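Local coordinates for glycoside hydrolase family 31 (Trueperella pyogenes, PDB 5I0F), which degrades cycloalternan as a family 31 glycoside hydrolase, passing through a covalent intermediate on the enzyme, at residues Tyr13-Ser16 with Leu20-Ala23; Pro390-Asp395 with Gln446-Gln451; Ser412-Lys417 with Thr441-Gln446; Val416-Gly421 with Lys425-Trp430; Ala434-Leu439 with Glu470-Ser475. One frame throughout, in Å; residues are numbered along the deposited sequence.

Interaction 1 (Tyr13-Ser16 with Leu20-Ala23); sequences YARS and LYPA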
# COMPACT_ATOMS: atom_id res chain seq x y z
N TYR A 13 -3.36 -0.03 -14.09
CA TYR A 13 -4.60 -0.70 -14.43
C TYR A 13 -5.51 0.05 -15.41
O TYR A 13 -6.65 -0.35 -15.60
CB TYR A 13 -5.37 -0.98 -13.13
CG TYR A 13 -4.61 -1.84 -12.13
CD1 TYR A 13 -4.43 -3.22 -12.34
CD2 TYR A 13 -4.09 -1.30 -10.95
CE1 TYR A 13 -3.75 -4.01 -11.42
CE2 TYR A 13 -3.41 -2.07 -10.03
CZ TYR A 13 -3.22 -3.43 -10.26
OH TYR A 13 -2.53 -4.16 -9.30
N ALA A 14 -5.03 1.11 -16.04
CA ALA A 14 -5.87 1.91 -16.92
C ALA A 14 -5.05 2.40 -18.10
O ALA A 14 -3.82 2.55 -18.00
CB ALA A 14 -6.47 3.09 -16.19
N ARG A 15 -5.75 2.61 -19.21
CA ARG A 15 -5.16 3.16 -20.42
C ARG A 15 -5.60 4.61 -20.59
O ARG A 15 -6.75 4.95 -20.29
CB ARG A 15 -5.59 2.36 -21.64
CG ARG A 15 -5.36 0.85 -21.51
CD ARG A 15 -6.20 0.07 -22.50
NE ARG A 15 -7.64 0.27 -22.28
CZ ARG A 15 -8.59 0.19 -23.22
NH1 ARG A 15 -9.86 0.39 -22.87
NH2 ARG A 15 -8.29 -0.07 -24.50
N SER A 16 -4.68 5.45 -21.06
CA SER A 16 -5.00 6.81 -21.50
C SER A 16 -5.39 6.81 -22.98
O SER A 16 -5.25 5.79 -23.68
CB SER A 16 -3.82 7.77 -21.23
OG SER A 16 -2.58 7.22 -21.61
N LEU A 20 -0.69 3.09 -27.32
CA LEU A 20 -0.94 1.78 -27.90
C LEU A 20 -1.55 0.83 -26.86
O LEU A 20 -1.17 0.87 -25.69
CB LEU A 20 0.36 1.17 -28.39
CG LEU A 20 1.10 1.90 -29.50
CD1 LEU A 20 2.37 1.13 -29.85
CD2 LEU A 20 0.21 2.06 -30.71
N TYR A 21 -2.45 -0.03 -27.31
CA TYR A 21 -3.00 -1.12 -26.47
C TYR A 21 -3.09 -2.43 -27.28
O TYR A 21 -3.87 -2.49 -28.23
CB TYR A 21 -4.37 -0.78 -25.89
CG TYR A 21 -4.81 -1.86 -24.91
CD1 TYR A 21 -4.14 -2.01 -23.70
CD2 TYR A 21 -5.81 -2.78 -25.24
CE1 TYR A 21 -4.49 -3.02 -22.80
CE2 TYR A 21 -6.17 -3.79 -24.34
CZ TYR A 21 -5.51 -3.90 -23.12
OH TYR A 21 -5.84 -4.88 -22.22
N PRO A 22 -2.32 -3.47 -26.93
CA PRO A 22 -1.37 -3.49 -25.81
C PRO A 22 -0.17 -2.56 -26.01
O PRO A 22 0.20 -2.26 -27.14
CB PRO A 22 -0.93 -4.96 -25.75
CG PRO A 22 -1.24 -5.53 -27.08
CD PRO A 22 -2.43 -4.78 -27.59
N ALA A 23 0.40 -2.12 -24.90
CA ALA A 23 1.49 -1.14 -24.92
C ALA A 23 2.75 -1.73 -25.55
O ALA A 23 3.51 -0.98 -26.13
CB ALA A 23 1.81 -0.63 -23.52

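Interaction 2 (Pro390-Asp395 with Gln446-Gln451); sequences PLQKTD and QWWTEQ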
# COMPACT_ATOMS: atom_id res chain seq x y z
N PRO A 390 5.91 11.78 0.40
CA PRO A 390 7.18 11.91 -0.37
C PRO A 390 6.93 12.64 -1.69
O PRO A 390 7.15 12.09 -2.78
CB PRO A 390 7.58 10.46 -0.58
CG PRO A 390 6.27 9.73 -0.73
CD PRO A 390 5.23 10.52 0.04
N LEU A 391 6.43 13.86 -1.56
CA LEU A 391 6.09 14.75 -2.67
C LEU A 391 6.36 16.20 -2.25
O LEU A 391 6.27 16.55 -1.07
CB LEU A 391 4.63 14.62 -3.09
CG LEU A 391 4.23 13.28 -3.75
CD1 LEU A 391 2.72 13.18 -3.91
CD2 LEU A 391 4.92 13.11 -5.10
N GLN A 392 6.65 17.05 -3.23
CA GLN A 392 6.90 18.46 -2.98
C GLN A 392 5.96 19.20 -3.90
O GLN A 392 6.16 19.19 -5.13
CB GLN A 392 8.35 18.82 -3.30
CG GLN A 392 8.70 20.28 -3.05
CD GLN A 392 8.91 20.61 -1.58
OE1 GLN A 392 9.70 19.95 -0.89
NE2 GLN A 392 8.25 21.65 -1.10
N LYS A 393 4.93 19.82 -3.33
CA LYS A 393 3.95 20.55 -4.12
C LYS A 393 4.63 21.63 -4.97
O LYS A 393 5.64 22.20 -4.57
CB LYS A 393 2.90 21.22 -3.25
CG LYS A 393 1.92 20.30 -2.54
CD LYS A 393 1.01 21.13 -1.64
CE LYS A 393 -0.22 20.35 -1.19
NZ LYS A 393 -1.19 21.16 -0.41
N THR A 394 4.04 21.91 -6.12
CA THR A 394 4.46 22.99 -6.99
C THR A 394 3.27 23.86 -7.45
O THR A 394 3.29 24.38 -8.55
CB THR A 394 5.16 22.44 -8.25
OG1 THR A 394 4.24 21.60 -8.96
CG2 THR A 394 6.38 21.62 -7.88
N ASP A 395 2.24 24.04 -6.62
CA ASP A 395 1.10 24.92 -6.99
C ASP A 395 1.65 26.33 -7.26
O ASP A 395 2.58 26.80 -6.58
CB ASP A 395 0.03 25.07 -5.88
CG ASP A 395 -0.42 23.74 -5.23
OD1 ASP A 395 0.22 22.67 -5.42
OD2 ASP A 395 -1.42 23.78 -4.47
N GLN A 446 19.21 11.61 2.63
CA GLN A 446 19.71 12.60 3.58
C GLN A 446 19.25 14.02 3.28
O GLN A 446 18.88 14.74 4.22
CB GLN A 446 21.23 12.49 3.78
CG GLN A 446 21.50 11.28 4.67
CD GLN A 446 22.93 11.05 5.04
OE1 GLN A 446 23.81 11.87 4.76
NE2 GLN A 446 23.19 9.92 5.69
N TRP A 447 19.24 14.39 2.00
CA TRP A 447 18.81 15.73 1.60
C TRP A 447 17.36 15.96 2.02
O TRP A 447 17.03 16.98 2.61
CB TRP A 447 18.98 15.96 0.09
CG TRP A 447 18.89 17.41 -0.24
CD1 TRP A 447 19.93 18.28 -0.41
CD2 TRP A 447 17.70 18.18 -0.39
NE1 TRP A 447 19.46 19.54 -0.67
CE2 TRP A 447 18.09 19.51 -0.65
CE3 TRP A 447 16.33 17.87 -0.33
CZ2 TRP A 447 17.18 20.53 -0.86
CZ3 TRP A 447 15.42 18.89 -0.51
CH2 TRP A 447 15.85 20.21 -0.77
N TRP A 448 16.49 15.02 1.69
CA TRP A 448 15.08 15.14 2.01
C TRP A 448 14.83 15.16 3.52
O TRP A 448 14.09 16.03 4.01
CB TRP A 448 14.32 13.95 1.39
CG TRP A 448 12.84 14.03 1.56
CD1 TRP A 448 12.06 13.27 2.39
CD2 TRP A 448 11.95 14.93 0.89
NE1 TRP A 448 10.75 13.63 2.27
CE2 TRP A 448 10.65 14.63 1.34
CE3 TRP A 448 12.12 15.93 -0.06
CZ2 TRP A 448 9.53 15.31 0.89
CZ3 TRP A 448 11.00 16.63 -0.50
CH2 TRP A 448 9.71 16.29 -0.04
N THR A 449 15.45 14.25 4.26
CA THR A 449 15.19 14.14 5.69
C THR A 449 15.89 15.24 6.52
O THR A 449 15.43 15.56 7.61
CB THR A 449 15.57 12.75 6.24
OG1 THR A 449 16.93 12.46 5.91
CG2 THR A 449 14.64 11.69 5.65
N GLU A 450 16.97 15.81 6.02
CA GLU A 450 17.66 16.88 6.74
C GLU A 450 16.72 18.08 6.93
O GLU A 450 16.77 18.75 7.95
CB GLU A 450 18.93 17.30 5.99
CG GLU A 450 19.84 18.21 6.77
CD GLU A 450 20.38 17.62 8.08
OE1 GLU A 450 20.48 16.38 8.23
OE2 GLU A 450 20.73 18.43 8.97
N GLN A 451 15.85 18.32 5.95
CA GLN A 451 14.80 19.35 6.07
C GLN A 451 13.89 19.14 7.32
O GLN A 451 13.34 20.11 7.85
CB GLN A 451 13.94 19.38 4.80
CG GLN A 451 14.67 19.67 3.48
CD GLN A 451 14.85 21.16 3.20
OE1 GLN A 451 13.89 21.94 3.32
NE2 GLN A 451 16.06 21.56 2.79

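Interaction 3 (Ser412-Lys417 with Thr441-Gln446); sequences SGHVVK and TEAGRQ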
# COMPACT_ATOMS: atom_id res chain seq x y z
N SER A 412 19.28 20.44 -6.15
CA SER A 412 20.11 19.39 -5.56
C SER A 412 20.35 18.18 -6.47
O SER A 412 21.28 17.39 -6.23
CB SER A 412 19.50 18.89 -4.24
OG SER A 412 18.38 18.04 -4.50
N GLY A 413 19.51 17.99 -7.49
CA GLY A 413 19.56 16.79 -8.30
C GLY A 413 18.78 15.61 -7.75
O GLY A 413 18.47 14.70 -8.49
N HIS A 414 18.39 15.65 -6.47
CA HIS A 414 17.77 14.52 -5.81
C HIS A 414 16.26 14.48 -6.06
O HIS A 414 15.47 14.40 -5.11
CB HIS A 414 18.08 14.54 -4.30
CG HIS A 414 19.54 14.56 -3.98
ND1 HIS A 414 20.44 13.65 -4.50
CD2 HIS A 414 20.27 15.38 -3.17
CE1 HIS A 414 21.65 13.91 -4.04
NE2 HIS A 414 21.57 14.94 -3.22
N VAL A 415 15.87 14.45 -7.34
CA VAL A 415 14.45 14.33 -7.74
C VAL A 415 14.32 13.19 -8.73
O VAL A 415 15.19 13.02 -9.58
CB VAL A 415 13.87 15.60 -8.42
CG1 VAL A 415 13.57 16.66 -7.40
CG2 VAL A 415 14.79 16.15 -9.53
N VAL A 416 13.24 12.42 -8.64
CA VAL A 416 12.94 11.44 -9.71
C VAL A 416 12.81 12.20 -11.05
O VAL A 416 12.20 13.27 -11.11
CB VAL A 416 11.68 10.62 -9.42
CG1 VAL A 416 11.43 9.58 -10.51
CG2 VAL A 416 11.83 9.91 -8.07
N LYS A 417 13.42 11.67 -12.12
CA LYS A 417 13.44 12.34 -13.42
C LYS A 417 12.67 11.62 -14.51
O LYS A 417 12.57 10.42 -14.50
CB LYS A 417 14.89 12.56 -13.83
CG LYS A 417 15.51 13.64 -12.97
CD LYS A 417 17.01 13.78 -13.14
CE LYS A 417 17.54 14.66 -12.02
NZ LYS A 417 18.79 15.30 -12.44
N THR A 441 19.25 6.79 -3.17
CA THR A 441 20.63 6.79 -2.67
C THR A 441 20.70 7.45 -1.30
O THR A 441 19.80 8.21 -0.93
CB THR A 441 21.58 7.57 -3.61
OG1 THR A 441 21.24 8.97 -3.61
CG2 THR A 441 21.53 7.02 -5.02
N GLU A 442 21.78 7.19 -0.58
CA GLU A 442 21.97 7.79 0.74
C GLU A 442 21.93 9.32 0.69
O GLU A 442 21.28 9.95 1.53
CB GLU A 442 23.26 7.28 1.42
CG GLU A 442 23.37 7.64 2.90
CD GLU A 442 22.31 6.97 3.78
OE1 GLU A 442 21.98 5.77 3.55
OE2 GLU A 442 21.79 7.66 4.70
N ALA A 443 22.56 9.90 -0.33
CA ALA A 443 22.62 11.35 -0.45
C ALA A 443 21.23 11.97 -0.68
O ALA A 443 20.91 12.99 -0.09
CB ALA A 443 23.58 11.78 -1.56
N GLY A 444 20.40 11.32 -1.49
CA GLY A 444 19.03 11.79 -1.71
C GLY A 444 18.12 11.67 -0.48
O GLY A 444 17.34 12.57 -0.19
N ARG A 445 18.23 10.56 0.24
CA ARG A 445 17.50 10.33 1.47
C ARG A 445 17.91 11.36 2.54
O ARG A 445 17.05 11.92 3.25
CB ARG A 445 17.70 8.91 2.00
CG ARG A 445 17.07 7.85 1.10
CD ARG A 445 17.09 6.47 1.74
NE ARG A 445 18.43 5.89 1.88
CZ ARG A 445 19.06 5.14 0.96
NH1 ARG A 445 20.26 4.68 1.23
NH2 ARG A 445 18.52 4.86 -0.21
N GLN A 446 19.21 11.61 2.63
CA GLN A 446 19.71 12.60 3.58
C GLN A 446 19.25 14.02 3.28
O GLN A 446 18.88 14.74 4.22
CB GLN A 446 21.23 12.49 3.78
CG GLN A 446 21.50 11.28 4.67
CD GLN A 446 22.93 11.05 5.04
OE1 GLN A 446 23.81 11.87 4.76
NE2 GLN A 446 23.19 9.92 5.69
O HOH W 1 15.63 14.19 -2.00

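Interaction 4 (Val416-Gly421 with Lys425-Trp430); sequences VKEPDG and KNRGWW. With GLC (alpha-D-glucopyranose), chain B; BGC (beta-D-glucopyranose), chain C.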
# COMPACT_ATOMS: atom_id res chain seq x y z
N VAL A 416 13.24 12.42 -8.64
CA VAL A 416 12.94 11.44 -9.71
C VAL A 416 12.81 12.20 -11.05
O VAL A 416 12.20 13.27 -11.11
CB VAL A 416 11.68 10.62 -9.42
CG1 VAL A 416 11.43 9.58 -10.51
CG2 VAL A 416 11.83 9.91 -8.07
N LYS A 417 13.42 11.67 -12.12
CA LYS A 417 13.44 12.34 -13.42
C LYS A 417 12.67 11.62 -14.51
O LYS A 417 12.57 10.42 -14.50
CB LYS A 417 14.89 12.56 -13.83
CG LYS A 417 15.51 13.64 -12.97
CD LYS A 417 17.01 13.78 -13.14
CE LYS A 417 17.54 14.66 -12.02
NZ LYS A 417 18.79 15.30 -12.44
N GLU A 418 12.11 12.39 -15.44
CA GLU A 418 11.59 11.84 -16.70
C GLU A 418 12.80 11.40 -17.57
O GLU A 418 13.96 11.84 -17.33
CB GLU A 418 10.72 12.88 -17.47
CG GLU A 418 9.63 13.66 -16.71
CD GLU A 418 8.25 12.99 -16.52
OE1 GLU A 418 8.05 11.83 -16.93
OE2 GLU A 418 7.35 13.68 -15.90
N PRO A 419 12.56 10.57 -18.61
CA PRO A 419 13.69 10.16 -19.47
C PRO A 419 14.51 11.32 -20.06
O PRO A 419 15.71 11.16 -20.18
CB PRO A 419 13.04 9.30 -20.56
CG PRO A 419 11.57 9.39 -20.36
CD PRO A 419 11.32 9.86 -18.96
N ASP A 420 13.91 12.48 -20.33
CA ASP A 420 14.67 13.67 -20.80
C ASP A 420 15.47 14.46 -19.75
O ASP A 420 16.03 15.50 -20.08
CB ASP A 420 13.76 14.64 -21.58
CG ASP A 420 12.78 15.40 -20.69
OD1 ASP A 420 12.70 15.17 -19.45
OD2 ASP A 420 12.05 16.24 -21.26
N GLY A 421 15.48 14.02 -18.49
CA GLY A 421 16.28 14.67 -17.45
C GLY A 421 15.55 15.72 -16.62
O GLY A 421 16.09 16.18 -15.62
N LYS A 425 6.89 14.93 -12.81
CA LYS A 425 5.72 15.60 -12.25
C LYS A 425 4.63 14.57 -12.00
O LYS A 425 4.24 13.85 -12.92
CB LYS A 425 5.18 16.67 -13.19
CG LYS A 425 6.19 17.74 -13.57
CD LYS A 425 6.56 18.59 -12.37
CE LYS A 425 7.55 19.70 -12.74
NZ LYS A 425 7.16 20.49 -13.93
N ASN A 426 4.15 14.48 -10.75
CA ASN A 426 3.25 13.39 -10.37
C ASN A 426 2.05 13.26 -11.31
O ASN A 426 1.35 14.24 -11.53
CB ASN A 426 2.80 13.55 -8.91
CG ASN A 426 1.85 12.46 -8.47
OD1 ASN A 426 1.89 11.34 -8.98
ND2 ASN A 426 1.00 12.78 -7.50
N ARG A 427 1.86 12.05 -11.86
CA ARG A 427 0.78 11.76 -12.80
C ARG A 427 -0.53 11.35 -12.14
O ARG A 427 -1.54 11.23 -12.82
CB ARG A 427 1.21 10.66 -13.78
CG ARG A 427 2.38 11.10 -14.67
CD ARG A 427 2.84 9.97 -15.57
NE ARG A 427 4.13 10.24 -16.21
CZ ARG A 427 4.77 9.40 -17.02
NH1 ARG A 427 4.23 8.23 -17.36
NH2 ARG A 427 5.95 9.75 -17.53
N GLY A 428 -0.49 11.13 -10.84
CA GLY A 428 -1.63 10.70 -10.08
C GLY A 428 -2.61 11.83 -9.81
O GLY A 428 -2.39 12.99 -10.17
N TRP A 429 -3.68 11.44 -9.14
CA TRP A 429 -4.80 12.33 -8.86
C TRP A 429 -4.56 13.12 -7.56
O TRP A 429 -4.99 14.25 -7.45
CB TRP A 429 -6.12 11.52 -8.78
CG TRP A 429 -6.09 10.37 -7.80
CD1 TRP A 429 -6.39 10.42 -6.47
CD2 TRP A 429 -5.71 9.00 -8.08
NE1 TRP A 429 -6.23 9.17 -5.89
CE2 TRP A 429 -5.82 8.28 -6.85
CE3 TRP A 429 -5.30 8.32 -9.23
CZ2 TRP A 429 -5.52 6.91 -6.75
CZ3 TRP A 429 -5.02 6.93 -9.13
CH2 TRP A 429 -5.13 6.25 -7.89
N TRP A 430 -3.86 12.52 -6.60
CA TRP A 430 -3.59 13.16 -5.29
C TRP A 430 -2.24 13.88 -5.38
O TRP A 430 -1.25 13.26 -5.77
CB TRP A 430 -3.54 12.07 -4.24
CG TRP A 430 -3.60 12.48 -2.79
CD1 TRP A 430 -4.40 13.43 -2.22
CD2 TRP A 430 -2.87 11.86 -1.73
NE1 TRP A 430 -4.18 13.47 -0.86
CE2 TRP A 430 -3.25 12.52 -0.53
CE3 TRP A 430 -1.92 10.84 -1.67
CZ2 TRP A 430 -2.72 12.17 0.71
CZ3 TRP A 430 -1.40 10.48 -0.44
CH2 TRP A 430 -1.79 11.15 0.74
C1 GLC B . -8.20 10.97 0.13
C2 GLC B . -7.68 10.07 1.25
C3 GLC B . -6.16 9.93 1.17
C4 GLC B . -5.78 9.39 -0.20
C5 GLC B . -6.31 10.37 -1.25
C6 GLC B . -5.97 9.97 -2.68
O2 GLC B . -8.08 10.61 2.51
O3 GLC B . -5.71 9.05 2.20
O4 GLC B . -4.35 9.23 -0.29
O5 GLC B . -7.74 10.51 -1.15
O6 GLC B . -6.73 8.82 -3.10
C2 BGC C . -3.84 8.34 4.48
C3 BGC C . -4.92 8.81 5.46
C4 BGC C . -4.67 10.27 5.83
C5 BGC C . -4.59 11.14 4.57
C6 BGC C . -4.14 12.54 4.97
C1 BGC C . -2.97 9.41 3.76
O2 BGC C . -4.00 7.05 3.84
O3 BGC C . -4.93 7.97 6.63
O4 BGC C . -5.71 10.75 6.70
O5 BGC C . -3.70 10.63 3.55
O6 BGC C . -4.26 13.45 3.86
O HOH W 2 4.90 12.92 -15.47

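Interaction 5 (Ala434-Leu439 with Glu470-Ser475); sequences ALMPDL and EHAWGS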
# COMPACT_ATOMS: atom_id res chain seq x y z
N ALA A 434 3.04 17.29 -8.45
CA ALA A 434 4.09 17.48 -7.44
C ALA A 434 5.41 16.83 -7.89
O ALA A 434 5.41 15.87 -8.68
CB ALA A 434 3.64 16.88 -6.12
N LEU A 435 6.52 17.35 -7.37
CA LEU A 435 7.85 16.75 -7.55
C LEU A 435 7.96 15.56 -6.63
O LEU A 435 7.29 15.50 -5.59
CB LEU A 435 8.94 17.74 -7.18
CG LEU A 435 8.95 19.06 -7.93
CD1 LEU A 435 9.87 20.04 -7.24
CD2 LEU A 435 9.38 18.82 -9.36
N MET A 436 8.83 14.61 -6.99
CA MET A 436 9.04 13.43 -6.18
C MET A 436 10.53 13.33 -5.82
O MET A 436 11.36 13.18 -6.70
CB MET A 436 8.53 12.21 -6.94
CG MET A 436 8.35 10.96 -6.12
SD MET A 436 7.35 9.72 -7.01
CE MET A 436 7.21 8.51 -5.71
N PRO A 437 10.87 13.40 -4.51
CA PRO A 437 12.28 13.30 -4.16
C PRO A 437 12.83 11.92 -4.50
O PRO A 437 12.09 10.89 -4.42
CB PRO A 437 12.31 13.53 -2.64
CG PRO A 437 10.94 13.13 -2.17
CD PRO A 437 10.01 13.46 -3.32
N ASP A 438 14.10 11.91 -4.87
CA ASP A 438 14.80 10.68 -5.21
C ASP A 438 15.40 10.15 -3.93
O ASP A 438 16.37 10.70 -3.42
CB ASP A 438 15.87 10.92 -6.28
CG ASP A 438 16.42 9.64 -6.86
OD1 ASP A 438 16.44 8.64 -6.13
OD2 ASP A 438 16.85 9.61 -8.04
N LEU A 439 14.81 9.09 -3.40
CA LEU A 439 15.23 8.50 -2.15
C LEU A 439 16.00 7.20 -2.40
O LEU A 439 16.14 6.38 -1.48
CB LEU A 439 13.99 8.28 -1.26
CG LEU A 439 13.12 9.53 -1.01
CD1 LEU A 439 11.88 9.18 -0.20
CD2 LEU A 439 13.90 10.63 -0.30
N GLU A 470 3.24 5.71 -3.58
CA GLU A 470 2.78 4.96 -4.77
C GLU A 470 2.76 5.83 -6.03
O GLU A 470 2.24 5.40 -7.04
CB GLU A 470 1.36 4.43 -4.57
CG GLU A 470 1.07 3.84 -3.19
CD GLU A 470 0.57 4.83 -2.14
OE1 GLU A 470 0.47 6.06 -2.41
OE2 GLU A 470 0.26 4.37 -1.01
N HIS A 471 3.40 6.99 -6.01
CA HIS A 471 3.11 8.05 -6.99
C HIS A 471 3.87 7.93 -8.32
O HIS A 471 3.51 8.59 -9.31
CB HIS A 471 3.42 9.41 -6.37
CG HIS A 471 3.00 9.52 -4.94
ND1 HIS A 471 1.68 9.59 -4.55
CD2 HIS A 471 3.73 9.53 -3.80
CE1 HIS A 471 1.61 9.65 -3.24
NE2 HIS A 471 2.84 9.62 -2.76
N ALA A 472 4.93 7.12 -8.36
CA ALA A 472 5.81 7.06 -9.55
C ALA A 472 5.21 6.13 -10.58
O ALA A 472 5.12 4.93 -10.33
CB ALA A 472 7.19 6.56 -9.17
N TRP A 473 4.79 6.69 -11.72
CA TRP A 473 4.35 5.91 -12.87
C TRP A 473 5.24 6.28 -14.05
O TRP A 473 5.41 7.45 -14.36
CB TRP A 473 2.91 6.23 -13.24
CG TRP A 473 1.83 5.94 -12.23
CD1 TRP A 473 1.89 5.12 -11.13
CD2 TRP A 473 0.51 6.46 -12.26
NE1 TRP A 473 0.69 5.13 -10.47
CE2 TRP A 473 -0.18 5.95 -11.15
CE3 TRP A 473 -0.16 7.33 -13.12
CZ2 TRP A 473 -1.51 6.26 -10.88
CZ3 TRP A 473 -1.49 7.65 -12.86
CH2 TRP A 473 -2.14 7.12 -11.74
N GLY A 474 5.77 5.27 -14.74
CA GLY A 474 6.60 5.48 -15.92
C GLY A 474 7.73 4.48 -15.90
O GLY A 474 8.58 4.52 -15.00
N SER A 475 7.74 3.58 -16.87
CA SER A 475 8.77 2.55 -16.92
C SER A 475 10.18 3.14 -17.18
O SER A 475 11.17 2.52 -16.82
CB SER A 475 8.42 1.51 -18.00
OG SER A 475 8.60 2.10 -19.29

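Interaction 1 (Tyr13-Ser16 with Leu20-Ala23)
R15 lies over one face of the Y21 ring, and the two side chains cross at about a right angle. The guanidinium carbon R15 CZ sits 4.7 Å from the centroid of the Y21 ring, 15° off the ring normal. This is a cation-pi contact. The guanidinium is not stacked flat on the ring, because the two planes are 63° apart. R15 NH2 comes within 3.7 Å of Y21 CD2, while R15 CG passes 3.8 Å from Y21 CD1. R15 CD also lies over this face, toward the rim. Its modelled spacing from Y21 CD1 is too short to be trusted in detail. The R15 chain bends at chi3 (-62°), which turns the guanidinium back above the aromatic face. The charge has a second partner, since R15 NH1 forms a salt bridge with D68. R15 thus links Y21 to D68 of helix 66-72. The contact lies at the surface of the N-terminal domain. R15 belongs to the loop between strands 2-3 and 20-21. Y21 is on strand 20-21, which pairs antiparallel with strand 31-37.

Interaction 2 (Pro390-Asp395 with Gln446-Gln451)
The loop at P390 runs past helix 442-450, and the closest pair of CA atoms, P390 CA and W448 CA, is 8.9 Å apart. The W448 indole fills that gap. Its CG is anti to the backbone N (chi1 -175°), which sends the six-membered ring across to the loop. The backbone oxygen L391 O comes to the indole edge, near the ring plane, 3.6 Å from W448 CH2. Q392 meets the same end of the ring. Its side chain is bent at chi2 (78°), and Q392 OE1 lies 3.6 Å from W448 CZ3. The amide and indole planes are 72° apart. P390 CA adds a looser contact, 4.3 Å from W448 CZ2. No hydrogen bond crosses between the two segments. The polar ends are held from outside: W448 NE1 bonds to Y500 OH and Q392 NE2 to Q405 OE1. P437 also packs on the indole. All the touching residues are buried. W448 thus packs a helix of the barrel domain against the loop that follows barrel strand 383-388. This is beta/alpha-barrel architecture, with a helix outside the barrel packed on a loop that follows a strand.

Interaction 3 (Ser412-Lys417 with Thr441-Gln446)
H414 packs on the first turn of helix 442-450, just after helix 400-412 ends, in the TIM-barrel domain. The main contact is CH-pi. G444 CA lies over one face of the H414 imidazole, 3.8 Å from the ring centroid and 21° off the normal. A443 O lies over the same face, toward the rim. On the opposite face S412 O sits above the ring centre. A443 CB adds apolar packing, 3.8 Å from H414 CE1. The polar contacts hold each segment in shape. S412 OG accepts from H414 N in an ST turn, and H414 is the centre of an inverse gamma turn. T441 is the N-cap of the helix, with its OG1 accepting from G444 N at 3.3 Å. E442 OE1 forms a salt bridge with R445 NH1. H414 ND1 is hydrogen-bonded to E480 OE1, which probably limits the ring's rotation. One water joins the two backbones, donating to H414 O at 3.1 Å and to G444 O at 3.0 Å.

Interaction 4 (Val416-Gly421 with Lys425-Trp430)
Within the long TIM-barrel-domain loop between helices 400-412 and 442-450, a salt bridge between E418 and R427 ties two nearby stretches together. E418 opens a type I beta turn that runs to G421. R427 NH2 donates to E418 OE1 at 3.0 Å, with an N-H...O angle of 150°. The oxygen uses its syn lone pair. Carboxylate and guanidinium are nearly coplanar, 10° apart, and meet at the edge of the guanidinium. R427 reaches there because its chain is extended from CG to NE. E418 OE2 takes a weak bond from K425 N at 3.4 Å. A water lies in the guanidinium plane. It accepts from R427 NE and donates to E418 OE2 and K425 O. R427 NH1 has a second anionic partner in E10. N426 OD1 accepts from G428 N in an Asx turn. Beyond that turn the chain enters the sugar pocket. W429 NE1 donates almost straight to GLC O6 at 2.9 Å, in the indole plane. W430 offers a ring face to the same glucose, with GLC O4 3.2 Å from W430 CZ3. An aromatic face against a sugar, here that of W430, is common in glycoside hydrolase binding sites; W429 adds an N-H bond from its edge.

Interaction 5 (Ala434-Leu439 with Glu470-Ser475)
The H471 imidazole has M436 CE at its edge, near the ring plane, 4.1 Å from H471 CD2. The nearby W473 indole has H471 O over one face, toward the rim. The methionine does the reaching. Its CG is anti to the backbone N (chi1 -165°) and the chain stays extended beyond it, so the thioether end arrives at the backbone of 471-472. M436 CE lies 4.0 Å from H471 CB and 3.8 Å from A472 N. M436 SD rests 3.8 Å from A472 CB. Y492 of helix 485-506 also touches M436. The contact joins the loop before helix 442-450 to the loop after barrel strand 463-466. H471 is about 7 Å from a bound glucose, so this packing lies close to the sugar site. No hydrogen bond or charge pair links the two segments. They are held by van der Waals contact alone: the buried M436 thioether meets H471 CB and the H471 ring edge, the A472 methyl and A472 N.

Overall arrangement
Interaction 1 comes first along the chain and lies in the N-terminal domain. The other four fall within the TIM-barrel domain. Interaction 3 is nested inside the loop closed by interaction 2, and both use helix 442-450. Interaction 4 also lies inside that loop and shares V416 and K417 with interaction 3. Interaction 5 crosses both 2 and 3 along the chain. The centres of 4 and 5 are about 6 Å apart, and those of 2 and 3 about 10 Å. Probable backbone hydrogen bonds tie segment 434-439 to Q392, H414, V416 and N426. These loops are thus linked to one another, and segment 425-430 supplies two tryptophans of the sugar pocket. Interaction 1 remains separate, with its nearest atoms about 7 Å from interaction 5.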